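Local coordinates for protein argonaute 5 (Arabidopsis thaliana, PDB 4G0O), which probably uses its MID domain to recognise the 5' nucleotide of small RNAs and so helps to sort them for gene regulation, at residues Lys3-Gly8 / Lys42-Lys47; Ala9-Trp14 / Val130-Arg135; Cys16-Thr21 / Phe54-Pro59. All blocks are in the same frame, centred on the assembly; numbering follows the deposited sequence.

How the interactions relate
From the N terminus the chain runs as strand 3-5, turns a corner and continues as the broken strand 7-18, supplying in succession the first partner of all three contacts. Interaction 1 closes the first loop, returning at the end of helix 27-42 and the start of strand 45-46. Interaction 3 closes the next at strand 55-56, and its loop crosses that of interaction 1. Interaction 2 waits for the end of helix 118-131; its loop also crosses that of interaction 1 but encloses interaction 3 entirely. Interactions 1 and 2 touch through E45 and V11, whereas W14 packs on F54 to link interaction 2 with interaction 3 across the chain's centre.

Interaction 1 (Lys3-Gly8 / Lys42-Lys47); sequences KKMVNG and KGMEFK
The side chain of M5 lies across K42 and M44, crossing each at about a right angle. Its sulfur makes the closest apolar approach, M5 SD to M44 CG at 3.5 Å, while the terminal methyl, M5 CE, sits 3.9 Å from K42 CB. It reaches so far because CG stands anti to the carbonyl carbon (chi1 -63°) and the chain beyond is extended. A slim, unbranched methionine suits this buried place: it passes the K42 carbonyl, whose O is 3.6 Å from M5 CB, and N129 of helix 118-131 touches both methionines.

K42 serves with both its side chain and its backbone. Bends at the third and fourth torsions swing the ammonium to strand 3-5, where K42 NZ donates to K3 O over 3.0 Å, arriving well aside from the C=O direction (142° at the oxygen). K42 O, for its part, shares a bridging water with M5 O, though the water's unusually short approach to K42 O makes that side of the bridge doubtful. Here helix 27-42 ends in a Schellman motif and the chain enters strand 45-46, completing a beta-alpha-beta unit begun by strand 7-18. G43 has the positive phi of that motif, at which a side chain would jam against the preceding carbonyl oxygen.

G8 is glycine for a different reason: a CB would run into G43 O. Its backbone can therefore press close, with a CA-H...O contact from G8 CA to G43 O of 3.4 Å, 155° at the hydrogen. M44 bends at its last torsion and places SD at the edge of the F46 ring, in the ring plane.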
loop_
_atom_site.group_PDB
_atom_site.type_symbol
_atom_site.label_atom_id
_atom_site.label_comp_id
_atom_site.label_asym_id
_atom_site.label_seq_id
_atom_site.Cartn_x
_atom_site.Cartn_y
_atom_site.Cartn_z
ATOM N N LYS A 3 18.200 -5.896 -8.118
ATOM C CA LYS A 3 17.175 -6.522 -7.304
ATOM C C LYS A 3 15.972 -6.879 -8.174
ATOM O O LYS A 3 15.388 -6.016 -8.827
ATOM C CB LYS A 3 16.759 -5.593 -6.178
ATOM C CG LYS A 3 17.855 -5.310 -5.171
ATOM C CD LYS A 3 17.301 -4.443 -4.050
ATOM C CE LYS A 3 18.367 -3.546 -3.461
ATOM N NZ LYS A 3 17.745 -2.526 -2.558
ATOM N N LYS A 4 15.605 -8.154 -8.188
ATOM C CA LYS A 4 14.542 -8.627 -9.075
ATOM C C LYS A 4 13.515 -9.477 -8.319
ATOM O O LYS A 4 13.776 -9.953 -7.214
ATOM C CB LYS A 4 15.147 -9.443 -10.228
ATOM C CG LYS A 4 16.181 -8.693 -11.076
ATOM C CD LYS A 4 15.522 -7.676 -11.996
ATOM C CE LYS A 4 16.487 -7.202 -13.072
ATOM N NZ LYS A 4 17.695 -6.582 -12.471
ATOM N N MET A 5 12.343 -9.654 -8.916
ATOM C CA MET A 5 11.378 -10.608 -8.408
ATOM C C MET A 5 11.622 -11.950 -9.113
ATOM O O MET A 5 11.511 -12.045 -10.328
ATOM C CB MET A 5 9.954 -10.113 -8.677
ATOM C CG MET A 5 9.619 -8.809 -7.956
ATOM S SD MET A 5 7.968 -8.197 -8.302
ATOM C CE MET A 5 7.931 -6.624 -7.439
ATOM N N VAL A 6 11.982 -12.979 -8.358
ATOM C CA VAL A 6 12.107 -14.314 -8.935
ATOM C C VAL A 6 10.721 -14.734 -9.355
ATOM O O VAL A 6 10.501 -15.231 -10.459
ATOM C CB VAL A 6 12.597 -15.332 -7.898
ATOM C CG1 VAL A 6 12.741 -16.700 -8.538
ATOM C CG2 VAL A 6 13.910 -14.879 -7.289
ATOM N N ASN A 7 9.774 -14.487 -8.459
ATOM C CA ASN A 7 8.394 -14.874 -8.663
ATOM C C ASN A 7 7.450 -13.755 -8.198
ATOM O O ASN A 7 7.428 -13.397 -7.021
ATOM C CB ASN A 7 8.152 -16.192 -7.924
ATOM C CG ASN A 7 6.703 -16.442 -7.631
ATOM O OD1 ASN A 7 6.302 -16.542 -6.461
ATOM N ND2 ASN A 7 5.894 -16.558 -8.689
ATOM N N GLY A 8 6.694 -13.182 -9.130
ATOM C CA GLY A 8 5.863 -12.032 -8.829
ATOM C C GLY A 8 4.511 -12.474 -8.309
ATOM O O GLY A 8 3.795 -13.191 -9.002
ATOM N N LYS A 42 7.841 -5.394 -12.955
ATOM C CA LYS A 42 8.875 -6.212 -12.318
ATOM C C LYS A 42 8.484 -7.683 -12.164
ATOM O O LYS A 42 9.330 -8.510 -11.821
ATOM C CB LYS A 42 9.322 -5.616 -10.982
ATOM C CG LYS A 42 9.976 -4.239 -11.114
ATOM C CD LYS A 42 10.679 -3.809 -9.830
ATOM C CE LYS A 42 12.205 -3.905 -9.969
ATOM N NZ LYS A 42 12.712 -5.299 -9.868
ATOM N N GLY A 43 7.219 -8.011 -12.427
ATOM C CA GLY A 43 6.810 -9.406 -12.493
ATOM C C GLY A 43 5.525 -9.768 -11.773
ATOM O O GLY A 43 5.053 -10.903 -11.886
ATOM N N MET A 44 4.952 -8.825 -11.032
ATOM C CA MET A 44 3.699 -9.093 -10.319
ATOM C C MET A 44 2.524 -8.998 -11.266
ATOM O O MET A 44 2.661 -8.494 -12.389
ATOM C CB MET A 44 3.487 -8.112 -9.168
ATOM C CG MET A 44 4.508 -8.238 -8.060
ATOM S SD MET A 44 4.037 -7.248 -6.638
ATOM C CE MET A 44 2.812 -8.334 -5.879
ATOM N N GLU A 45 1.382 -9.506 -10.813
ATOM C CA GLU A 45 0.118 -9.293 -11.504
ATOM C C GLU A 45 -0.868 -8.633 -10.539
ATOM O O GLU A 45 -1.018 -9.067 -9.403
ATOM C CB GLU A 45 -0.451 -10.606 -12.035
ATOM C CG GLU A 45 -1.457 -10.388 -13.150
ATOM C CD GLU A 45 -2.263 -11.628 -13.490
ATOM O OE1 GLU A 45 -1.729 -12.760 -13.357
ATOM O OE2 GLU A 45 -3.445 -11.451 -13.885
ATOM N N PHE A 46 -1.512 -7.559 -10.985
ATOM C CA PHE A 46 -2.434 -6.817 -10.141
ATOM C C PHE A 46 -3.736 -6.608 -10.875
ATOM O O PHE A 46 -3.724 -6.219 -12.039
ATOM C CB PHE A 46 -1.866 -5.429 -9.850
ATOM C CG PHE A 46 -1.324 -5.257 -8.462
ATOM C CD1 PHE A 46 -2.118 -4.718 -7.455
ATOM C CD2 PHE A 46 -0.012 -5.590 -8.173
ATOM C CE1 PHE A 46 -1.618 -4.539 -6.197
ATOM C CE2 PHE A 46 0.491 -5.418 -6.896
ATOM C CZ PHE A 46 -0.311 -4.888 -5.912
ATOM N N LYS A 47 -4.857 -6.842 -10.192
ATOM C CA LYS A 47 -6.138 -6.383 -10.693
ATOM C C LYS A 47 -6.112 -4.865 -10.651
ATOM O O LYS A 47 -5.767 -4.290 -9.626
ATOM C CB LYS A 47 -7.263 -6.909 -9.817
ATOM C CG LYS A 47 -8.643 -6.794 -10.417
ATOM C CD LYS A 47 -9.630 -7.597 -9.569
ATOM C CE LYS A 47 -11.063 -7.471 -10.077
ATOM N NZ LYS A 47 -11.600 -6.110 -9.840
HETATM O O HOH W 1 10.636 -10.402 -12.783
#

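Interaction 2 (Ala9-Trp14 / Val130-Arg135); sequences AKVTSW and VKTGGR. With SO4 (sulfate ion), chain C.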
loop_
_atom_site.group_PDB
_atom_site.type_symbol
_atom_site.label_atom_id
_atom_site.label_comp_id
_atom_site.label_asym_id
_atom_site.label_seq_id
_atom_site.Cartn_x
_atom_site.Cartn_y
_atom_site.Cartn_z
ATOM N N ALA A 9 4.160 -12.073 -7.089
ATOM C CA ALA A 9 2.873 -12.492 -6.517
ATOM C C ALA A 9 1.712 -11.985 -7.368
ATOM O O ALA A 9 1.882 -11.083 -8.186
ATOM C CB ALA A 9 2.730 -12.015 -5.068
ATOM N N LYS A 10 0.533 -12.569 -7.192
ATOM C CA LYS A 10 -0.644 -12.052 -7.884
ATOM C C LYS A 10 -1.652 -11.466 -6.896
ATOM O O LYS A 10 -2.140 -12.162 -6.008
ATOM C CB LYS A 10 -1.292 -13.123 -8.763
ATOM C CG LYS A 10 -2.577 -12.653 -9.454
ATOM C CD LYS A 10 -3.282 -13.828 -10.134
ATOM C CE LYS A 10 -4.581 -13.414 -10.825
ATOM N NZ LYS A 10 -5.313 -14.623 -11.333
ATOM N N VAL A 11 -1.965 -10.185 -7.070
ATOM C CA VAL A 11 -2.883 -9.481 -6.180
ATOM C C VAL A 11 -4.212 -9.194 -6.874
ATOM O O VAL A 11 -4.246 -8.500 -7.889
ATOM C CB VAL A 11 -2.280 -8.135 -5.689
ATOM C CG1 VAL A 11 -3.202 -7.457 -4.711
ATOM C CG2 VAL A 11 -0.956 -8.368 -5.039
ATOM N N THR A 12 -5.295 -9.717 -6.303
ATOM C CA THR A 12 -6.655 -9.522 -6.816
ATOM C C THR A 12 -7.499 -8.595 -5.922
ATOM O O THR A 12 -8.427 -7.929 -6.388
ATOM C CB THR A 12 -7.399 -10.874 -6.933
ATOM O OG1 THR A 12 -6.549 -11.842 -7.565
ATOM C CG2 THR A 12 -8.670 -10.717 -7.755
ATOM N N SER A 13 -7.180 -8.571 -4.632
ATOM C CA SER A 13 -7.912 -7.754 -3.675
ATOM C C SER A 13 -6.983 -6.751 -2.978
ATOM O O SER A 13 -6.128 -7.127 -2.186
ATOM C CB SER A 13 -8.590 -8.662 -2.643
ATOM O OG SER A 13 -9.542 -7.947 -1.876
ATOM N N TRP A 14 -7.143 -5.474 -3.292
ATOM C CA TRP A 14 -6.282 -4.439 -2.730
ATOM C C TRP A 14 -7.052 -3.121 -2.710
ATOM O O TRP A 14 -8.032 -2.963 -3.432
ATOM C CB TRP A 14 -4.982 -4.289 -3.547
ATOM C CG TRP A 14 -5.228 -3.688 -4.903
ATOM C CD1 TRP A 14 -5.523 -4.353 -6.056
ATOM C CD2 TRP A 14 -5.247 -2.287 -5.235
ATOM N NE1 TRP A 14 -5.719 -3.456 -7.086
ATOM C CE2 TRP A 14 -5.555 -2.186 -6.604
ATOM C CE3 TRP A 14 -5.028 -1.117 -4.504
ATOM C CZ2 TRP A 14 -5.657 -0.966 -7.247
ATOM C CZ3 TRP A 14 -5.126 0.086 -5.150
ATOM C CH2 TRP A 14 -5.434 0.156 -6.507
ATOM N N VAL A 130 7.168 -9.457 -1.649
ATOM C CA VAL A 130 7.374 -10.401 -0.558
ATOM C C VAL A 130 6.200 -10.467 0.440
ATOM O O VAL A 130 5.812 -11.557 0.850
ATOM C CB VAL A 130 8.680 -10.139 0.165
ATOM C CG1 VAL A 130 9.007 -8.696 0.075
ATOM C CG2 VAL A 130 8.598 -10.590 1.626
ATOM N N LYS A 131 5.629 -9.315 0.801
ATOM C CA LYS A 131 4.487 -9.263 1.711
ATOM C C LYS A 131 3.277 -10.022 1.186
ATOM O O LYS A 131 2.437 -10.474 1.965
ATOM C CB LYS A 131 4.073 -7.807 1.985
ATOM C CG LYS A 131 4.977 -7.101 2.956
ATOM C CD LYS A 131 4.583 -5.659 3.146
ATOM C CE LYS A 131 5.637 -4.947 3.958
ATOM N NZ LYS A 131 5.017 -3.991 4.887
ATOM N N THR A 132 3.195 -10.130 -0.136
ATOM C CA THR A 132 2.052 -10.714 -0.838
ATOM C C THR A 132 2.329 -12.166 -1.230
ATOM O O THR A 132 1.508 -12.831 -1.865
ATOM C CB THR A 132 1.754 -9.889 -2.121
ATOM O OG1 THR A 132 1.599 -8.515 -1.767
ATOM C CG2 THR A 132 0.476 -10.335 -2.759
ATOM N N GLY A 133 3.499 -12.667 -0.865
ATOM C CA GLY A 133 3.801 -14.057 -1.144
ATOM C C GLY A 133 4.753 -14.321 -2.288
ATOM O O GLY A 133 5.006 -15.474 -2.611
ATOM N N GLY A 134 5.283 -13.265 -2.902
ATOM C CA GLY A 134 6.256 -13.412 -3.963
ATOM C C GLY A 134 7.644 -13.708 -3.431
ATOM O O GLY A 134 7.841 -13.787 -2.214
ATOM N N ARG A 135 8.606 -13.857 -4.346
ATOM C CA ARG A 135 10.012 -14.080 -4.015
ATOM C C ARG A 135 10.881 -13.046 -4.717
ATOM O O ARG A 135 10.708 -12.785 -5.923
ATOM C CB ARG A 135 10.466 -15.451 -4.524
ATOM C CG ARG A 135 10.480 -16.588 -3.514
ATOM C CD ARG A 135 10.898 -17.873 -4.234
ATOM N NE ARG A 135 9.957 -18.204 -5.308
ATOM C CZ ARG A 135 10.217 -19.011 -6.338
ATOM N NH1 ARG A 135 11.410 -19.590 -6.468
ATOM N NH2 ARG A 135 9.271 -19.232 -7.247
HETATM S S SO4 C . 7.074 -1.310 5.598
HETATM O O1 SO4 C . 7.647 0.018 5.348
HETATM O O2 SO4 C . 5.723 -1.136 6.195
HETATM O O3 SO4 C . 7.033 -2.081 4.344
HETATM O O4 SO4 C . 7.946 -2.058 6.516
#
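A9 and V11 meet T132 through methyl groups, and these apolar touches carry the contact. A9 CB lies 3.6 Å from T132 CG2. The same threonine methyl is pressed still more tightly by valine, V11 CG2 to T132 CG2 being 3.3 Å, shorter than usual for two carbons; the two side chains cross at about a right angle. V11 presents this branch because CG1 is the one anti to its backbone N (chi1 -177°), leaving CG2 anti to the carbonyl carbon. Alanine suits A9 because its methyl also faces main chain: A9 CB is 3.5 Å from T132 O and 3.6 Å from G134 N. At G134 a CB would come tight against A9 N.

Hydrogen bonds hold each side in place without crossing between the segments. T132 turns its hydroxyl back to I128 O in the last turn of helix 118-131, so one branch caters for the helix and the other for the strand. That helix ends in a Schellman motif, in which G133 N bonds to V130 O at 3.1 Å and the positive phi of G133 calls for glycine. A9 N is bound by N129 OD1.

An ionic grip lies beyond the methyl contact, at the helix end. K131 NZ donates to O3 of a sulfate ion at 2.8 Å and weakly to its O2 at 3.2 Å, and also bonds to S105 O; K94 NZ lies close by. The sulfate probably came from the crystallisation liquor, but its place is consistent with the 5'-phosphate pocket of Argonaute MID domains. The chemistry thus implies a division of labour: close-fitting methyls join helix end to strand, while the neighbouring lysine remains available to an anion.

Interaction 3 (Cys16-Thr21 / Phe54-Pro59); sequences CVSFST and FISCPP
The end of strand 7-18 and strand 55-56 pair in parallel, V17 beside I55 and S18 beside S56, through three backbone bonds, two nearly straight, I55 N to C16 O (3.1 Å) and C57 N to S18 O (3.1 Å), and one more bent, S18 N to I55 O (2.9 Å). C16 CB sits centrally over one face of the F54 ring, 3.4 Å from the centroid, a CH-pi contact that a small cysteine permits; its SG also lies over that face. Exchanging F54 for an alanine would probably open a gap over C16 CB and deprive W14 of its ring neighbour.

On one face of the sheet the branched V17 and I55 pack together, V17 CG2 to I55 CG1 at 3.6 Å, against I69 of helix 62-72. Farther along, C57 SG approaches the F19 ring obliquely, 3.7 Å from F19 CE2. On the other face, S18 OG accepts from S20 N (3.2 Å), an ST turn where the strand ends, and a water joins S18 OG to S20 O.

S20 and T21 then bond to D85, probably in the nucleotide specificity loop, so this edge of the Rossmann-like parallel sheet, characteristic of MID domains, borders the likely RNA-recognition site.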
loop_
_atom_site.group_PDB
_atom_site.type_symbol
_atom_site.label_atom_id
_atom_site.label_comp_id
_atom_site.label_asym_id
_atom_site.label_seq_id
_atom_site.Cartn_x
_atom_site.Cartn_y
_atom_site.Cartn_z
ATOM N N CYS A 16 -6.586 1.375 -1.118
ATOM C CA CYS A 16 -5.703 2.394 -0.581
ATOM C C CYS A 16 -6.422 3.237 0.455
ATOM O O CYS A 16 -7.584 3.613 0.260
ATOM C CB CYS A 16 -5.235 3.291 -1.707
ATOM S SG CYS A 16 -4.234 4.684 -1.189
ATOM N N VAL A 17 -5.723 3.536 1.548
ATOM C CA VAL A 17 -6.236 4.458 2.554
ATOM C C VAL A 17 -5.243 5.561 2.770
ATOM O O VAL A 17 -4.030 5.318 2.836
ATOM C CB VAL A 17 -6.435 3.780 3.913
ATOM C CG1 VAL A 17 -7.308 4.634 4.822
ATOM C CG2 VAL A 17 -7.074 2.473 3.716
ATOM N N SER A 18 -5.760 6.774 2.909
ATOM C CA SER A 18 -4.913 7.915 3.187
ATOM C C SER A 18 -5.307 8.618 4.476
ATOM O O SER A 18 -6.454 9.036 4.647
ATOM C CB SER A 18 -4.962 8.906 2.026
ATOM O OG SER A 18 -4.341 10.112 2.409
ATOM N N PHE A 19 -4.343 8.750 5.376
ATOM C CA PHE A 19 -4.526 9.544 6.576
ATOM C C PHE A 19 -3.809 10.890 6.451
ATOM O O PHE A 19 -3.602 11.593 7.435
ATOM C CB PHE A 19 -4.029 8.785 7.802
ATOM C CG PHE A 19 -4.671 7.430 7.976
ATOM C CD1 PHE A 19 -3.950 6.264 7.740
ATOM C CD2 PHE A 19 -6.001 7.324 8.344
ATOM C CE1 PHE A 19 -4.541 5.025 7.900
ATOM C CE2 PHE A 19 -6.602 6.087 8.491
ATOM C CZ PHE A 19 -5.868 4.932 8.272
ATOM N N SER A 20 -3.412 11.241 5.238
ATOM C CA SER A 20 -2.728 12.511 5.025
ATOM C C SER A 20 -3.717 13.596 4.657
ATOM O O SER A 20 -4.622 13.384 3.855
ATOM C CB SER A 20 -1.690 12.408 3.922
ATOM O OG SER A 20 -1.207 13.704 3.591
ATOM N N THR A 21 -3.525 14.768 5.242
ATOM C CA THR A 21 -4.386 15.904 4.976
ATOM C C THR A 21 -3.763 16.824 3.919
ATOM O O THR A 21 -4.453 17.550 3.177
ATOM C CB THR A 21 -4.597 16.688 6.266
ATOM O OG1 THR A 21 -5.288 15.861 7.216
ATOM C CG2 THR A 21 -5.394 17.936 6.000
ATOM N N PHE A 54 -11.135 3.864 -2.891
ATOM C CA PHE A 54 -10.134 4.440 -2.000
ATOM C C PHE A 54 -10.820 5.255 -0.915
ATOM O O PHE A 54 -11.901 5.811 -1.129
ATOM C CB PHE A 54 -9.149 5.336 -2.760
ATOM C CG PHE A 54 -8.167 4.583 -3.609
ATOM C CD1 PHE A 54 -7.097 5.244 -4.200
ATOM C CD2 PHE A 54 -8.309 3.210 -3.826
ATOM C CE1 PHE A 54 -6.181 4.551 -4.991
ATOM C CE2 PHE A 54 -7.399 2.516 -4.614
ATOM C CZ PHE A 54 -6.336 3.192 -5.197
ATOM N N ILE A 55 -10.182 5.332 0.245
ATOM C CA ILE A 55 -10.723 6.071 1.366
ATOM C C ILE A 55 -9.721 7.137 1.809
ATOM O O ILE A 55 -8.514 6.897 1.867
ATOM C CB ILE A 55 -11.064 5.128 2.547
ATOM C CG1 ILE A 55 -10.210 3.860 2.498
ATOM C CG2 ILE A 55 -12.516 4.711 2.503
ATOM C CD1 ILE A 55 -10.799 2.691 1.646
ATOM N N SER A 56 -10.225 8.327 2.096
ATOM C CA SER A 56 -9.404 9.375 2.672
ATOM C C SER A 56 -10.109 9.876 3.917
ATOM O O SER A 56 -11.291 10.214 3.866
ATOM C CB SER A 56 -9.216 10.521 1.681
ATOM O OG SER A 56 -8.395 11.532 2.239
ATOM N N CYS A 57 -9.405 9.908 5.042
ATOM C CA CYS A 57 -10.051 10.306 6.285
ATOM C C CYS A 57 -9.022 10.905 7.244
ATOM O O CYS A 57 -7.816 10.761 7.013
ATOM C CB CYS A 57 -10.772 9.108 6.899
ATOM S SG CYS A 57 -9.667 7.803 7.421
ATOM N N PRO A 58 -9.483 11.604 8.306
ATOM C CA PRO A 58 -8.513 12.244 9.191
ATOM C C PRO A 58 -7.766 11.205 10.002
ATOM O O PRO A 58 -8.313 10.135 10.273
ATOM C CB PRO A 58 -9.392 13.084 10.127
ATOM C CG PRO A 58 -10.696 13.223 9.439
ATOM C CD PRO A 58 -10.865 11.934 8.694
ATOM N N PRO A 59 -6.531 11.519 10.405
ATOM C CA PRO A 59 -5.698 10.659 11.252
ATOM C C PRO A 59 -6.361 10.218 12.570
ATOM O O PRO A 59 -5.933 9.212 13.145
ATOM C CB PRO A 59 -4.486 11.543 11.556
ATOM C CG PRO A 59 -4.964 12.942 11.313
ATOM C CD PRO A 59 -5.885 12.815 10.151
HETATM O O HOH W 2 -5.328 12.482 0.916
HETATM O O HOH W 3 -7.437 12.577 5.258
#